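Local coordinates for mandelate racemase/muconate lactonizing enzyme family protein (PDB 3TOY), which is of unknown function but belongs to the enolase superfamily, joining an N-terminal capping domain to a barrel domain with a carboxylate-bound metal site, at residues R94-K99 against V104-A109; F220-D225 against G270-F275; E246-E251 against A257-R262. All blocks are in the same frame, centred on the assembly; numbering follows the deposited sequence.

Contact 1 comes first along the chain and lies in the N-terminal domain, where helix 82-95 gives way through a turn to helix 103-113. Contacts 2 and 3 belong to the C-terminal barrel domain, their centres about 9 Å apart and about 30 and 37 Å from that of contact 1. Contact 3 is nested within the chain loop that contact 2 closes, and the two touch: Gln222 N lies 2.7 Å from Glu246 O, and Trp273 NE1 lies 2.8 Å from Gln250 O. The loops following strands 215-219, 243-245 and 267-269 thus pack together beside the calcium bound by Asp219, Glu245 and Glu271, and both contacts also meet the third subunit.

Contact 1. Residues R94-K99 against V104-A109; sequences RELAGK and VDLMKA
Lys99 and Leu106 make the nearest backbone approach, with their CA atoms 8.3 Å apart, where the chain turns after helix 82-95 and comes back as helix 103-113. Leu106 reaches across with a single methyl, CD2, which serves two partners at once. It meets CD2 of Leu96 at 4.1 Å, and CB of Lys99 lies equally far, 4.1 Å from CD2 of Leu106. The two leucine side chains meet at a slant. In Leu96 the first torsion sets CG beside the backbone N (chi1 -63°) and the second carries CD1 on in extension from CA, leaving CD2 as the branch that makes the contact. Lys99 offers just the root of its side chain. Beyond CB the chain bends at its second and fourth torsions, and the ammonium group ends well clear of Leu106.

A type II beta turn from Leu96 to Lys99 puts both residues on the same partner. Lys99 N donates to Leu96 O at 3.1 Å, and Gly98 takes the third position with the positive phi (86°) that favours glycine there. The backbones of Gly98 and Lys99 are further tied to Ile29 of strand 29-47. Phe134 of helix 122-142 touches both Leu96 and Leu106, making a three-sided apolar cluster, and a salt bridge from Glu95 to Lys113 spans the same pair of helices. On another side of helix 103-113, Asp105 hydrogen-bonds Ser153 of the second subunit.

Across the two segments the contact is purely apolar and rests on few atoms, with the buried leucines inside and the exposed lysine at the margin. Apolar contacts impose little direction, and the turn, the hydrogen bonds to Ile29 and the salt bridge probably supply much of it, while the leucine methyls pack between the turn and helix 103-113.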
loop_
_atom_site.group_PDB
_atom_site.type_symbol
_atom_site.label_atom_id
_atom_site.label_comp_id
_atom_site.label_asym_id
_atom_site.label_seq_id
_atom_site.Cartn_x
_atom_site.Cartn_y
_atom_site.Cartn_z
ATOM N N ARG A 94 -6.803 -29.408 38.261
ATOM C CA ARG A 94 -7.804 -30.233 38.859
ATOM C C ARG A 94 -8.817 -30.633 37.816
ATOM O O ARG A 94 -9.262 -31.740 37.816
ATOM C CB ARG A 94 -8.455 -29.452 39.984
ATOM C CG ARG A 94 -9.429 -30.190 40.800
ATOM C CD ARG A 94 -9.574 -29.604 42.196
ATOM N NE ARG A 94 -9.503 -28.156 42.245
ATOM C CZ ARG A 94 -8.532 -27.493 42.846
ATOM N NH1 ARG A 94 -7.571 -28.138 43.454
ATOM N NH2 ARG A 94 -8.521 -26.190 42.865
ATOM N N GLU A 95 -9.170 -29.728 36.917
ATOM C CA GLU A 95 -10.148 -30.035 35.885
ATOM C C GLU A 95 -9.634 -30.974 34.804
ATOM O O GLU A 95 -10.411 -31.453 33.987
ATOM C CB GLU A 95 -10.654 -28.764 35.224
ATOM C CG GLU A 95 -11.348 -27.825 36.171
ATOM C CD GLU A 95 -11.921 -26.635 35.452
ATOM O OE1 GLU A 95 -11.925 -26.651 34.199
ATOM O OE2 GLU A 95 -12.362 -25.690 36.135
ATOM N N LEU A 96 -8.329 -31.228 34.795
ATOM C CA LEU A 96 -7.746 -32.103 33.784
ATOM C C LEU A 96 -7.574 -33.528 34.288
ATOM O O LEU A 96 -7.077 -34.380 33.565
ATOM C CB LEU A 96 -6.404 -31.551 33.291
ATOM C CG LEU A 96 -6.431 -30.200 32.569
ATOM C CD1 LEU A 96 -5.003 -29.771 32.227
ATOM C CD2 LEU A 96 -7.322 -30.219 31.314
ATOM N N ALA A 97 -7.986 -33.796 35.525
ATOM C CA ALA A 97 -7.827 -35.142 36.082
ATOM C C ALA A 97 -8.537 -36.162 35.195
ATOM O O ALA A 97 -9.652 -35.916 34.729
ATOM C CB ALA A 97 -8.369 -35.199 37.504
ATOM N N GLY A 98 -7.896 -37.297 34.949
ATOM C CA GLY A 98 -8.483 -38.335 34.106
ATOM C C GLY A 98 -8.241 -38.194 32.603
ATOM O O GLY A 98 -8.393 -39.155 31.847
ATOM N N LYS A 99 -7.855 -36.994 32.167
ATOM C CA LYS A 99 -7.600 -36.746 30.744
ATOM C C LYS A 99 -6.304 -37.386 30.252
ATOM O O LYS A 99 -5.303 -37.445 30.969
ATOM C CB LYS A 99 -7.553 -35.236 30.480
ATOM C CG LYS A 99 -8.808 -34.485 30.898
ATOM C CD LYS A 99 -9.656 -34.136 29.689
ATOM C CE LYS A 99 -10.880 -33.316 30.074
ATOM N NZ LYS A 99 -11.971 -34.183 30.610
ATOM N N VAL A 104 -1.249 -31.454 22.477
ATOM C CA VAL A 104 -1.999 -30.679 21.483
ATOM C C VAL A 104 -3.483 -30.628 21.829
ATOM O O VAL A 104 -4.133 -29.574 21.750
ATOM C CB VAL A 104 -1.783 -31.264 20.074
ATOM C CG1 VAL A 104 -2.730 -30.622 19.040
ATOM C CG2 VAL A 104 -0.316 -31.103 19.698
ATOM N N ASP A 105 -4.027 -31.774 22.218
ATOM C CA ASP A 105 -5.434 -31.842 22.596
ATOM C C ASP A 105 -5.732 -31.086 23.882
ATOM O O ASP A 105 -6.808 -30.475 24.012
ATOM C CB ASP A 105 -5.862 -33.302 22.780
ATOM C CG ASP A 105 -5.819 -34.084 21.507
ATOM O OD1 ASP A 105 -5.549 -33.518 20.410
ATOM O OD2 ASP A 105 -6.068 -35.294 21.613
ATOM N N LEU A 106 -4.816 -31.159 24.854
ATOM C CA LEU A 106 -4.976 -30.434 26.120
ATOM C C LEU A 106 -4.907 -28.921 25.892
ATOM O O LEU A 106 -5.634 -28.138 26.514
ATOM C CB LEU A 106 -3.907 -30.870 27.142
ATOM C CG LEU A 106 -4.070 -32.330 27.639
ATOM C CD1 LEU A 106 -2.780 -32.834 28.308
ATOM C CD2 LEU A 106 -5.283 -32.465 28.560
ATOM N N MET A 107 -4.022 -28.506 25.001
ATOM C CA MET A 107 -3.920 -27.076 24.699
ATOM C C MET A 107 -5.222 -26.597 24.064
ATOM O O MET A 107 -5.731 -25.537 24.397
ATOM C CB MET A 107 -2.736 -26.811 23.758
ATOM C CG MET A 107 -2.584 -25.317 23.386
ATOM S SD MET A 107 -2.264 -24.271 24.811
ATOM C CE MET A 107 -0.704 -24.940 25.442
ATOM N N LYS A 108 -5.769 -27.375 23.134
ATOM C CA LYS A 108 -7.022 -26.987 22.503
ATOM C C LYS A 108 -8.155 -26.868 23.535
ATOM O O LYS A 108 -8.987 -25.963 23.455
ATOM C CB LYS A 108 -7.371 -27.982 21.389
ATOM C CG LYS A 108 -8.646 -27.691 20.637
ATOM C CD LYS A 108 -9.057 -28.900 19.796
ATOM C CE LYS A 108 -8.405 -28.893 18.420
ATOM N NZ LYS A 108 -9.250 -28.148 17.435
ATOM N N ALA A 109 -8.171 -27.766 24.517
ATOM C CA ALA A 109 -9.175 -27.733 25.573
ATOM C C ALA A 109 -9.020 -26.513 26.478
ATOM O O ALA A 109 -10.013 -25.908 26.883
ATOM C CB ALA A 109 -9.134 -29.039 26.419
#

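Contact 2. Residues F220-D225 against G270-F275. With CA (calcium ion), chain E; P4C (O-acetaldehydyl-hexaethylene glycol), chain N; ACT (acetate ion), chain F.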
loop_
_atom_site.group_PDB
_atom_site.type_symbol
_atom_site.label_atom_id
_atom_site.label_comp_id
_atom_site.label_asym_id
_atom_site.label_seq_id
_atom_site.Cartn_x
_atom_site.Cartn_y
_atom_site.Cartn_z
ATOM N N PHE A 220 16.155 -2.311 26.729
ATOM C CA PHE A 220 15.512 -1.122 27.294
ATOM C C PHE A 220 14.318 -1.450 28.176
ATOM O O PHE A 220 13.755 -0.555 28.827
ATOM C CB PHE A 220 15.075 -0.122 26.191
ATOM C CG PHE A 220 16.209 0.686 25.614
ATOM C CD1 PHE A 220 16.944 1.550 26.422
ATOM C CD2 PHE A 220 16.523 0.611 24.266
ATOM C CE1 PHE A 220 17.979 2.297 25.916
ATOM C CE2 PHE A 220 17.585 1.387 23.729
ATOM C CZ PHE A 220 18.303 2.231 24.561
ATOM N N ASN A 221 13.903 -2.719 28.188
ATOM C CA ASN A 221 12.755 -3.125 29.007
ATOM C C ASN A 221 11.541 -2.213 28.859
ATOM O O ASN A 221 10.897 -1.865 29.845
ATOM C CB ASN A 221 13.159 -3.273 30.489
ATOM C CG ASN A 221 13.898 -4.572 30.748
ATOM O OD1 ASN A 221 15.119 -4.590 30.877
ATOM N ND2 ASN A 221 13.165 -5.668 30.746
ATOM N N GLN A 222 11.205 -1.851 27.613
ATOM C CA GLN A 222 9.961 -1.112 27.328
ATOM C C GLN A 222 9.942 0.320 27.841
ATOM O O GLN A 222 8.873 0.944 27.911
ATOM C CB GLN A 222 8.748 -1.835 27.898
ATOM C CG GLN A 222 8.655 -3.335 27.568
ATOM C CD GLN A 222 7.474 -3.965 28.245
ATOM O OE1 GLN A 222 6.315 -3.683 27.898
ATOM N NE2 GLN A 222 7.743 -4.823 29.239
ATOM N N SER A 223 11.113 0.863 28.150
ATOM C CA SER A 223 11.162 2.103 28.929
ATOM C C SER A 223 11.080 3.386 28.094
ATOM O O SER A 223 10.945 4.474 28.649
ATOM C CB SER A 223 12.408 2.117 29.814
ATOM O OG SER A 223 13.602 2.045 29.018
ATOM N N LEU A 224 11.165 3.274 26.771
ATOM C CA LEU A 224 11.159 4.478 25.924
ATOM C C LEU A 224 9.879 4.594 25.109
ATOM O O LEU A 224 9.136 3.631 25.008
ATOM C CB LEU A 224 12.354 4.462 24.971
ATOM C CG LEU A 224 13.718 4.231 25.621
ATOM C CD1 LEU A 224 14.822 4.251 24.572
ATOM C CD2 LEU A 224 13.938 5.339 26.652
ATOM N N ASP A 225 9.637 5.776 24.529
ATOM C CA ASP A 225 8.637 5.923 23.464
ATOM C C ASP A 225 9.333 5.833 22.112
ATOM O O ASP A 225 10.572 5.827 22.035
ATOM C CB ASP A 225 7.770 7.199 23.615
ATOM C CG ASP A 225 8.567 8.501 23.556
ATOM O OD1 ASP A 225 9.630 8.573 22.937
ATOM O OD2 ASP A 225 8.094 9.492 24.137
ATOM N N GLY A 270 9.379 -9.643 21.907
ATOM C CA GLY A 270 8.600 -10.892 21.895
ATOM C C GLY A 270 8.470 -11.613 23.228
ATOM O O GLY A 270 7.590 -12.467 23.391
ATOM N N GLU A 271 9.293 -11.250 24.200
ATOM C CA GLU A 271 9.266 -12.014 25.464
ATOM C C GLU A 271 7.978 -11.783 26.230
ATOM O O GLU A 271 7.677 -12.512 27.171
ATOM C CB GLU A 271 10.455 -11.642 26.351
ATOM C CG GLU A 271 10.312 -10.297 27.084
ATOM C CD GLU A 271 11.658 -9.796 27.582
ATOM O OE1 GLU A 271 12.598 -9.728 26.775
ATOM O OE2 GLU A 271 11.780 -9.462 28.776
ATOM N N ASN A 272 7.217 -10.756 25.848
ATOM C CA ASN A 272 5.971 -10.469 26.532
ATOM C C ASN A 272 4.688 -10.648 25.704
ATOM O O ASN A 272 3.585 -10.352 26.200
ATOM C CB ASN A 272 6.040 -9.072 27.191
ATOM C CG ASN A 272 7.036 -9.048 28.324
ATOM O OD1 ASN A 272 6.998 -9.937 29.160
ATOM N ND2 ASN A 272 7.964 -8.093 28.322
ATOM N N TRP A 273 4.817 -11.162 24.477
ATOM C CA TRP A 273 3.663 -11.391 23.624
ATOM C C TRP A 273 3.001 -12.738 23.932
ATOM O O TRP A 273 3.658 -13.702 24.379
ATOM C CB TRP A 273 4.023 -11.293 22.130
ATOM C CG TRP A 273 4.622 -9.962 21.751
ATOM C CD1 TRP A 273 4.417 -8.768 22.381
ATOM C CD2 TRP A 273 5.484 -9.683 20.635
ATOM N NE1 TRP A 273 5.128 -7.768 21.740
ATOM C CE2 TRP A 273 5.777 -8.306 20.664
ATOM C CE3 TRP A 273 6.039 -10.470 19.611
ATOM C CZ2 TRP A 273 6.624 -7.696 19.734
ATOM C CZ3 TRP A 273 6.896 -9.850 18.666
ATOM C CH2 TRP A 273 7.169 -8.489 18.746
ATOM N N TRP A 274 1.705 -12.801 23.687
ATOM C CA TRP A 274 0.878 -13.933 24.146
ATOM C C TRP A 274 0.506 -14.887 23.019
ATOM O O TRP A 274 -0.250 -14.510 22.124
ATOM C CB TRP A 274 -0.405 -13.396 24.836
ATOM C CG TRP A 274 -0.074 -12.605 26.060
ATOM C CD1 TRP A 274 -0.078 -11.252 26.199
ATOM C CD2 TRP A 274 0.376 -13.145 27.324
ATOM N NE1 TRP A 274 0.345 -10.908 27.475
ATOM C CE2 TRP A 274 0.605 -12.059 28.184
ATOM C CE3 TRP A 274 0.598 -14.450 27.797
ATOM C CZ2 TRP A 274 1.064 -12.224 29.499
ATOM C CZ3 TRP A 274 1.047 -14.625 29.121
ATOM C CH2 TRP A 274 1.267 -13.516 29.948
ATOM N N PHE A 275 1.009 -16.123 23.098
ATOM C CA PHE A 275 0.557 -17.240 22.267
ATOM C C PHE A 275 0.863 -17.069 20.785
ATOM O O PHE A 275 1.347 -16.010 20.372
ATOM C CB PHE A 275 -0.934 -17.521 22.486
ATOM C CG PHE A 275 -1.216 -18.088 23.851
ATOM C CD1 PHE A 275 -1.040 -19.436 24.091
ATOM C CD2 PHE A 275 -1.600 -17.246 24.890
ATOM C CE1 PHE A 275 -1.277 -19.974 25.371
ATOM C CE2 PHE A 275 -1.831 -17.750 26.162
ATOM C CZ PHE A 275 -1.665 -19.118 26.396
HETATM CA CA CA E . 14.214 -8.629 28.194
HETATM O O1 P4C N . 10.153 11.374 22.846
HETATM C C2 P4C N . 9.596 12.570 23.417
HETATM C C3 P4C N . 10.147 12.730 24.828
HETATM O O4 P4C N . 9.051 12.801 25.725
HETATM C C5 P4C N . 9.439 12.568 27.073
HETATM C C6 P4C N . 9.002 13.773 27.892
HETATM O O7 P4C N . 9.924 14.842 27.671
HETATM C C8 P4C N . 9.513 16.024 28.364
HETATM C C9 P4C N . 10.489 17.146 28.079
HETATM O O10 P4C N . 11.722 16.791 28.689
HETATM C C11 P4C N . 12.650 17.865 28.613
HETATM C C12 P4C N . 14.010 17.350 29.042
HETATM O O13 P4C N . 14.281 16.135 28.349
HETATM C C14 P4C N . 15.613 15.674 28.581
HETATM C C15 P4C N . 15.914 14.551 27.599
HETATM O O16 P4C N . 16.099 15.122 26.308
HETATM C C17 P4C N . 15.862 14.208 25.241
HETATM C C18 P4C N . 15.908 14.987 23.932
HETATM O O19 P4C N . 17.224 15.497 23.714
HETATM C C20 P4C N . 17.310 16.350 22.572
HETATM C C21 P4C N . 18.693 16.990 22.485
HETATM O O22 P4C N . 18.865 17.967 23.517
HETATM C C ACT F . 13.746 -9.259 31.561
HETATM O O ACT F . 14.108 -10.459 31.487
HETATM O OXT ACT F . 14.177 -8.491 30.676
HETATM C CH3 ACT F . 12.841 -8.753 32.652
HETATM O O HOH W 1 13.097 -6.766 27.532
HETATM O O HOH W 2 15.509 -10.467 29.174
#
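Two amide nitrogens face one another without bonding: Gln222 NE2 lies 3.4 Å from Asn272 ND2, and both are donors. The amide planes are turned 37° apart, and other partners hold them. Asn272 ND2 is hydrogen-bonded to Glu246 OE2 and Asn272 OD1 to Lys297, whereas Gln222 OE1 pairs with Gln250 N and with Arg115 of the third subunit.

The neighbouring residues meet through a calcium ion and an acetate. Glu271 grips the calcium with both carboxylate oxygens, OE1 at 2.4 Å and OE2 at 2.6 Å. Acetate OXT binds the same calcium at 2.5 Å and accepts from Asn221 ND2 at 3.0 Å in a nearly straight bond (165°), so Asn221 belongs to the second shell. Two waters, Asp219 and Glu245 complete the site, and His321 and Lys190 also hold the acetate.

Tight turns present these groups: a type I' turn from Phe220 to Ser223 has Asn221 and Gln222 at its centre, and a type I turn from Gly270 to Trp273 has Glu271 and Asn272.

A metal held by carboxylates from successive barrel strand ends is the hallmark of the enolase superfamily. The carboxylates probably offset the charge of the calcium, while the amides, each engaged by outside partners, probably help to hold the two loops beside it.

Contact 3. Residues E246-E251 against A257-R262; sequences EPVPQE and AAVRER. With CA (calcium ion), chain I.
In the beta-alpha unit of the barrel that runs from strand 243-245 into helix 253-262, the connecting loop folds back on its own helix, and Pro247 and Val248 both rest on Val259. The CA atoms of Pro247 and Val259 come to 8.0 Å. Val259 divides its two methyls between the two loop residues: CG1 meets CG of the Pro247 ring at 4.2 Å, and CG2 meets CG1 of Val248, also at 4.2 Å. The first torsion of Val259 (chi1 175°) sets CG1 anti to the backbone N and CG2 beside it, which spreads the fork across the neighbours. The proline ring and the valine fork lie alongside one another, running in opposing senses.

The same valine touches Pro226 and Ile233 of helix 226-236 and Ile267 of strand 267-269, so it sits in the layer between barrel strands and surrounding helices, where His256 also packs on both loop residues.

One residue further on, the helix end becomes polar. Arg260 O binds a calcium ion at 2.4 Å, Ser263 O supplies a second protein ligand, and three waters complete the modelled shell. One of these waters, 2.2 Å from the calcium, also donates to Glu261 O at 3.2 Å. The Arg260 side chain, extended along its length, runs to a salt bridge with Asp289 and a hydrogen bond to Gly286 O, while at the far end of the loop Glu251 forms a salt bridge with Arg115 of the third subunit.

The segment pair thus separates two kinds of chemistry: methyls and a proline ring join loop to helix in the buried layer, while carbonyl oxygens at the C-terminal end of the helix, probably enriched in negative potential, receive a cation.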
loop_
_atom_site.group_PDB
_atom_site.type_symbol
_atom_site.label_atom_id
_atom_site.label_comp_id
_atom_site.label_asym_id
_atom_site.label_seq_id
_atom_site.Cartn_x
_atom_site.Cartn_y
_atom_site.Cartn_z
ATOM N N GLU A 246 13.155 -4.673 23.184
ATOM C CA GLU A 246 11.969 -3.970 23.706
ATOM C C GLU A 246 12.195 -2.485 23.960
ATOM O O GLU A 246 12.116 -2.027 25.099
ATOM C CB GLU A 246 11.448 -4.661 24.974
ATOM C CG GLU A 246 10.790 -6.019 24.710
ATOM C CD GLU A 246 9.963 -6.497 25.907
ATOM O OE1 GLU A 246 10.485 -6.444 27.041
ATOM O OE2 GLU A 246 8.797 -6.899 25.726
ATOM N N PRO A 247 12.451 -1.708 22.893
ATOM C CA PRO A 247 12.671 -0.274 23.084
ATOM C C PRO A 247 11.450 0.432 23.649
ATOM O O PRO A 247 11.604 1.429 24.341
ATOM C CB PRO A 247 12.960 0.242 21.668
ATOM C CG PRO A 247 12.368 -0.806 20.762
ATOM C CD PRO A 247 12.574 -2.102 21.482
ATOM N N VAL A 248 10.255 -0.081 23.354
ATOM C CA VAL A 248 9.016 0.573 23.777
ATOM C C VAL A 248 8.066 -0.465 24.357
ATOM O O VAL A 248 8.376 -1.645 24.327
ATOM C CB VAL A 248 8.377 1.345 22.583
ATOM C CG1 VAL A 248 9.477 2.196 21.896
ATOM C CG2 VAL A 248 7.775 0.385 21.568
ATOM N N PRO A 249 6.911 -0.037 24.907
ATOM C CA PRO A 249 6.020 -1.041 25.493
ATOM C C PRO A 249 5.728 -2.214 24.561
ATOM O O PRO A 249 5.509 -2.031 23.345
ATOM C CB PRO A 249 4.748 -0.251 25.816
ATOM C CG PRO A 249 5.275 1.155 26.097
ATOM C CD PRO A 249 6.428 1.340 25.126
ATOM N N GLN A 250 5.719 -3.416 25.132
ATOM C CA GLN A 250 5.522 -4.639 24.360
ATOM C C GLN A 250 4.198 -4.644 23.583
ATOM O O GLN A 250 4.127 -5.239 22.516
ATOM C CB GLN A 250 5.601 -5.883 25.259
ATOM C CG GLN A 250 4.636 -5.900 26.477
ATOM C CD GLN A 250 3.370 -6.691 26.233
ATOM O OE1 GLN A 250 3.110 -7.165 25.121
ATOM N NE2 GLN A 250 2.554 -6.845 27.287
ATOM N N GLU A 251 3.159 -4.009 24.120
ATOM C CA GLU A 251 1.848 -4.010 23.455
ATOM C C GLU A 251 1.850 -3.080 22.244
ATOM O O GLU A 251 0.924 -3.116 21.434
ATOM C CB GLU A 251 0.745 -3.509 24.405
ATOM C CG GLU A 251 0.594 -4.320 25.700
ATOM C CD GLU A 251 1.358 -3.713 26.882
ATOM O OE1 GLU A 251 2.375 -3.023 26.655
ATOM O OE2 GLU A 251 0.934 -3.944 28.047
ATOM N N ALA A 257 7.275 -1.164 15.256
ATOM C CA ALA A 257 7.493 -1.155 13.808
ATOM C C ALA A 257 8.091 0.168 13.341
ATOM O O ALA A 257 8.962 0.205 12.472
ATOM C CB ALA A 257 6.147 -1.434 13.067
ATOM N N ALA A 258 7.629 1.265 13.924
ATOM C CA ALA A 258 8.156 2.563 13.536
ATOM C C ALA A 258 9.632 2.710 13.944
ATOM O O ALA A 258 10.453 3.240 13.182
ATOM C CB ALA A 258 7.308 3.664 14.142
ATOM N N VAL A 259 9.979 2.221 15.135
ATOM C CA VAL A 259 11.396 2.206 15.539
ATOM C C VAL A 259 12.191 1.321 14.598
ATOM O O VAL A 259 13.260 1.706 14.100
ATOM C CB VAL A 259 11.557 1.724 16.997
ATOM C CG1 VAL A 259 13.063 1.593 17.388
ATOM C CG2 VAL A 259 10.833 2.686 17.951
ATOM N N ARG A 260 11.670 0.130 14.332
ATOM C CA ARG A 260 12.381 -0.792 13.462
ATOM C C ARG A 260 12.679 -0.171 12.097
ATOM O O ARG A 260 13.780 -0.326 11.545
ATOM C CB ARG A 260 11.533 -2.030 13.249
ATOM C CG ARG A 260 12.203 -3.106 12.384
ATOM C CD ARG A 260 11.197 -4.182 12.045
ATOM N NE ARG A 260 11.765 -5.155 11.118
ATOM C CZ ARG A 260 11.030 -5.910 10.303
ATOM N NH1 ARG A 260 9.717 -5.787 10.299
ATOM N NH2 ARG A 260 11.607 -6.783 9.487
ATOM N N GLU A 261 11.675 0.499 11.531
ATOM C CA GLU A 261 11.834 1.125 10.210
ATOM C C GLU A 261 12.993 2.130 10.137
ATOM O O GLU A 261 13.673 2.250 9.106
ATOM C CB GLU A 261 10.508 1.773 9.765
ATOM C CG GLU A 261 9.529 0.728 9.168
ATOM C CD GLU A 261 8.036 1.130 9.253
ATOM O OE1 GLU A 261 7.720 2.340 9.133
ATOM O OE2 GLU A 261 7.177 0.224 9.427
ATOM N N ARG A 262 13.221 2.840 11.229
ATOM C CA ARG A 262 14.251 3.883 11.276
ATOM C C ARG A 262 15.568 3.386 11.875
ATOM O O ARG A 262 16.600 4.045 11.760
ATOM C CB ARG A 262 13.716 5.040 12.134
ATOM C CG ARG A 262 12.642 5.900 11.416
ATOM C CD ARG A 262 13.332 6.863 10.451
ATOM N NE ARG A 262 12.981 8.257 10.727
ATOM C CZ ARG A 262 13.782 9.133 11.336
ATOM N NH1 ARG A 262 15.007 8.783 11.728
ATOM N NH2 ARG A 262 13.356 10.372 11.548
HETATM CA CA CA I . 15.702 -1.313 10.573
HETATM O O HOH W 3 15.421 -0.425 8.580
HETATM O O HOH W 4 16.084 -2.524 12.564
HETATM O O HOH W 5 14.733 -3.530 9.801
#